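Local coordinates for alpha-catenin-like protein hmp-1 (Caenorhabditis elegans, PDB 5H5M) that links cadherin-bound beta-catenin to actin filaments at adherens junctions, supporting cell migration and cell-shape change during embryonic body enclosure and elongation, at residues A[324-335]-A[351-362]. Numbering follows the deposited sequence.
Sequences QFAERASALANR and EMNEFINACTLV
R328 and E354 meet nearly at right angles across two antiparallel helices, a worked example of how paired charges can flank an apolar seam. The arginine bends at chi3 (68°) and presents its side to the carboxylate: R328 NE lies 2.7 Å from E354 OE2 and R328 NH2 2.9 Å from E354 OE1, both oxygens being met on their syn sides. The two planes are 43° apart, while A358 CA sits over one guanidinium face, and the R328 side chain sits as a knob in the hole formed by E354, N357, A358 and L361. With a lysine in its place there is no second nitrogen to grip the carboxylate, and one oxygen of E354 would probably be left without its mate and the contact over A358 CA be lost. Two turns further along its helix, R335 holds E351 in the same side-on way, with planes only 12° apart, and a water joins R335 NH2, E354 OE2 and the carbonyl of R328. Beside these bridges F325, its CG anti to the backbone N, reaches across to V362 CG2, 3.7 Å from F325 CG, and brings CE1 within 3.9 Å of C359 SG. L332 CD2 packs against F355 CD1 at 3.7 Å. I259 of helix 237-260 touches L332 and F355, and I283 of helix 276-300 meets F325 and C359. Apolar residues turned inward and salt bridges along the flank, between antiparallel helices, are characteristic of the helical bundles of the vinculin/alpha-catenin family, here in the M domain.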
# COMPACT_ATOMS: atom_id res chain seq x y z
N GLN A 324 20.56 7.31 10.80
CA GLN A 324 21.67 7.79 9.98
C GLN A 324 21.16 8.47 8.71
O GLN A 324 21.72 9.47 8.27
CB GLN A 324 22.62 6.65 9.62
CG GLN A 324 23.32 6.01 10.80
CD GLN A 324 24.06 4.74 10.43
OE1 GLN A 324 24.10 4.35 9.27
NE2 GLN A 324 24.65 4.09 11.43
N PHE A 325 20.10 7.92 8.13
CA PHE A 325 19.49 8.50 6.94
C PHE A 325 18.82 9.84 7.26
O PHE A 325 19.04 10.82 6.55
CB PHE A 325 18.46 7.54 6.35
CG PHE A 325 17.53 8.19 5.36
CD1 PHE A 325 17.99 8.54 4.09
CD2 PHE A 325 16.22 8.45 5.69
CE1 PHE A 325 17.14 9.14 3.18
CE2 PHE A 325 15.36 9.06 4.78
CZ PHE A 325 15.82 9.40 3.52
N ALA A 326 18.02 9.86 8.32
CA ALA A 326 17.30 11.06 8.71
C ALA A 326 18.25 12.20 9.03
O ALA A 326 17.96 13.36 8.75
CB ALA A 326 16.40 10.77 9.91
N GLU A 327 19.39 11.86 9.62
CA GLU A 327 20.38 12.86 10.01
C GLU A 327 21.00 13.52 8.78
O GLU A 327 21.08 14.75 8.70
CB GLU A 327 21.46 12.21 10.87
CG GLU A 327 22.49 13.19 11.41
CD GLU A 327 23.51 12.52 12.32
OE1 GLU A 327 24.70 12.44 11.93
OE2 GLU A 327 23.12 12.08 13.43
N ARG A 328 21.43 12.71 7.82
CA ARG A 328 22.06 13.22 6.61
C ARG A 328 21.06 13.94 5.71
O ARG A 328 21.39 14.96 5.10
CB ARG A 328 22.72 12.07 5.84
CG ARG A 328 23.87 11.42 6.59
CD ARG A 328 24.33 10.14 5.90
NE ARG A 328 24.97 10.40 4.62
CZ ARG A 328 25.47 9.45 3.84
NH1 ARG A 328 25.39 8.18 4.20
NH2 ARG A 328 26.04 9.77 2.68
N ALA A 329 19.85 13.40 5.62
CA ALA A 329 18.80 14.01 4.81
C ALA A 329 18.38 15.37 5.38
O ALA A 329 18.08 16.30 4.63
CB ALA A 329 17.60 13.09 4.72
N SER A 330 18.36 15.47 6.71
CA SER A 330 18.01 16.72 7.37
C SER A 330 19.08 17.77 7.18
O SER A 330 18.78 18.95 6.97
CB SER A 330 17.76 16.48 8.86
OG SER A 330 17.48 17.70 9.52
N ALA A 331 20.34 17.35 7.26
CA ALA A 331 21.47 18.26 7.06
C ALA A 331 21.48 18.77 5.62
O ALA A 331 21.84 19.92 5.36
CB ALA A 331 22.78 17.57 7.39
N LEU A 332 21.08 17.91 4.69
CA LEU A 332 20.96 18.28 3.29
C LEU A 332 19.82 19.28 3.11
O LEU A 332 19.95 20.26 2.38
CB LEU A 332 20.74 17.04 2.42
CG LEU A 332 20.25 17.19 0.97
CD1 LEU A 332 21.15 18.12 0.18
CD2 LEU A 332 20.18 15.83 0.29
N ALA A 333 18.71 19.02 3.79
CA ALA A 333 17.56 19.91 3.75
C ALA A 333 17.91 21.30 4.28
O ALA A 333 17.50 22.32 3.72
CB ALA A 333 16.40 19.32 4.54
N ASN A 334 18.68 21.34 5.36
CA ASN A 334 19.10 22.61 5.95
C ASN A 334 20.06 23.37 5.05
O ASN A 334 20.03 24.60 5.00
CB ASN A 334 19.74 22.39 7.32
CG ASN A 334 18.75 21.91 8.36
OD1 ASN A 334 17.56 22.22 8.29
ND2 ASN A 334 19.23 21.15 9.34
N ARG A 335 20.91 22.65 4.33
CA ARG A 335 21.84 23.29 3.41
C ARG A 335 21.11 23.90 2.21
O ARG A 335 21.55 24.90 1.65
CB ARG A 335 22.91 22.30 2.92
CG ARG A 335 23.93 21.91 3.98
CD ARG A 335 25.06 21.07 3.39
NE ARG A 335 24.58 19.85 2.75
CZ ARG A 335 24.72 18.63 3.27
NH1 ARG A 335 25.31 18.47 4.44
NH2 ARG A 335 24.26 17.57 2.61
N GLU A 351 24.99 17.06 -4.14
CA GLU A 351 23.91 16.83 -3.19
C GLU A 351 22.98 15.72 -3.66
O GLU A 351 22.40 15.00 -2.85
CB GLU A 351 23.12 18.12 -2.95
CG GLU A 351 23.95 19.27 -2.38
CD GLU A 351 24.33 19.09 -0.91
OE1 GLU A 351 24.65 20.11 -0.26
OE2 GLU A 351 24.31 17.95 -0.41
N MET A 352 22.83 15.59 -4.98
CA MET A 352 22.06 14.50 -5.55
C MET A 352 22.70 13.16 -5.19
O MET A 352 22.02 12.22 -4.79
CB MET A 352 21.95 14.65 -7.07
CG MET A 352 21.42 13.41 -7.78
SD MET A 352 21.31 13.62 -9.57
CE MET A 352 23.05 13.81 -10.00
N ASN A 353 24.02 13.09 -5.34
CA ASN A 353 24.76 11.89 -4.99
C ASN A 353 24.71 11.60 -3.49
O ASN A 353 24.59 10.45 -3.07
CB ASN A 353 26.21 12.00 -5.46
CG ASN A 353 26.35 11.77 -6.96
OD1 ASN A 353 25.64 10.96 -7.55
ND2 ASN A 353 27.29 12.48 -7.58
N GLU A 354 24.81 12.65 -2.68
CA GLU A 354 24.72 12.50 -1.23
C GLU A 354 23.36 11.97 -0.80
O GLU A 354 23.25 11.18 0.13
CB GLU A 354 25.01 13.83 -0.52
CG GLU A 354 24.73 13.84 0.98
CD GLU A 354 25.53 12.80 1.77
OE1 GLU A 354 26.55 12.29 1.25
OE2 GLU A 354 25.14 12.51 2.92
N PHE A 355 22.31 12.41 -1.49
CA PHE A 355 20.96 11.94 -1.21
C PHE A 355 20.80 10.48 -1.62
O PHE A 355 20.19 9.69 -0.90
CB PHE A 355 19.93 12.81 -1.91
CG PHE A 355 18.51 12.54 -1.48
CD1 PHE A 355 18.13 12.74 -0.17
CD2 PHE A 355 17.57 12.09 -2.39
CE1 PHE A 355 16.83 12.50 0.24
CE2 PHE A 355 16.27 11.84 -1.99
CZ PHE A 355 15.90 12.05 -0.68
N ILE A 356 21.34 10.14 -2.79
CA ILE A 356 21.30 8.77 -3.29
C ILE A 356 22.02 7.81 -2.35
O ILE A 356 21.50 6.74 -2.02
CB ILE A 356 21.92 8.66 -4.70
CG1 ILE A 356 20.98 9.27 -5.75
CG2 ILE A 356 22.22 7.21 -5.06
CD1 ILE A 356 21.54 9.24 -7.16
N ASN A 357 23.21 8.20 -1.91
CA ASN A 357 23.98 7.39 -0.97
C ASN A 357 23.27 7.25 0.37
O ASN A 357 23.36 6.21 1.02
CB ASN A 357 25.38 7.97 -0.76
CG ASN A 357 26.23 7.88 -2.01
OD1 ASN A 357 26.02 7.02 -2.86
ND2 ASN A 357 27.20 8.78 -2.12
N ALA A 358 22.56 8.30 0.78
CA ALA A 358 21.80 8.26 2.03
C ALA A 358 20.60 7.33 1.90
O ALA A 358 20.33 6.54 2.80
CB ALA A 358 21.36 9.65 2.42
N CYS A 359 19.88 7.43 0.79
CA CYS A 359 18.73 6.57 0.53
C CYS A 359 19.15 5.11 0.44
O CYS A 359 18.39 4.21 0.81
CB CYS A 359 18.01 6.98 -0.75
SG CYS A 359 17.15 8.56 -0.68
N THR A 360 20.36 4.88 -0.05
CA THR A 360 20.90 3.54 -0.21
C THR A 360 21.09 2.85 1.14
O THR A 360 20.99 1.63 1.24
CB THR A 360 22.23 3.59 -1.00
OG1 THR A 360 21.98 4.16 -2.29
CG2 THR A 360 22.81 2.21 -1.20
N LEU A 361 21.34 3.64 2.18
CA LEU A 361 21.33 3.15 3.56
C LEU A 361 20.04 2.39 3.86
O LEU A 361 20.07 1.23 4.28
CB LEU A 361 21.47 4.31 4.55
CG LEU A 361 22.80 4.67 5.21
CD1 LEU A 361 23.95 4.56 4.23
CD2 LEU A 361 22.71 6.07 5.79
N VAL A 362 18.91 3.06 3.65
CA VAL A 362 17.60 2.47 3.90
C VAL A 362 17.29 1.34 2.93
O VAL A 362 16.83 0.27 3.32
CB VAL A 362 16.49 3.54 3.81
CG1 VAL A 362 15.11 2.90 3.93
CG2 VAL A 362 16.69 4.61 4.88
O HOH W 1 23.83 15.01 4.18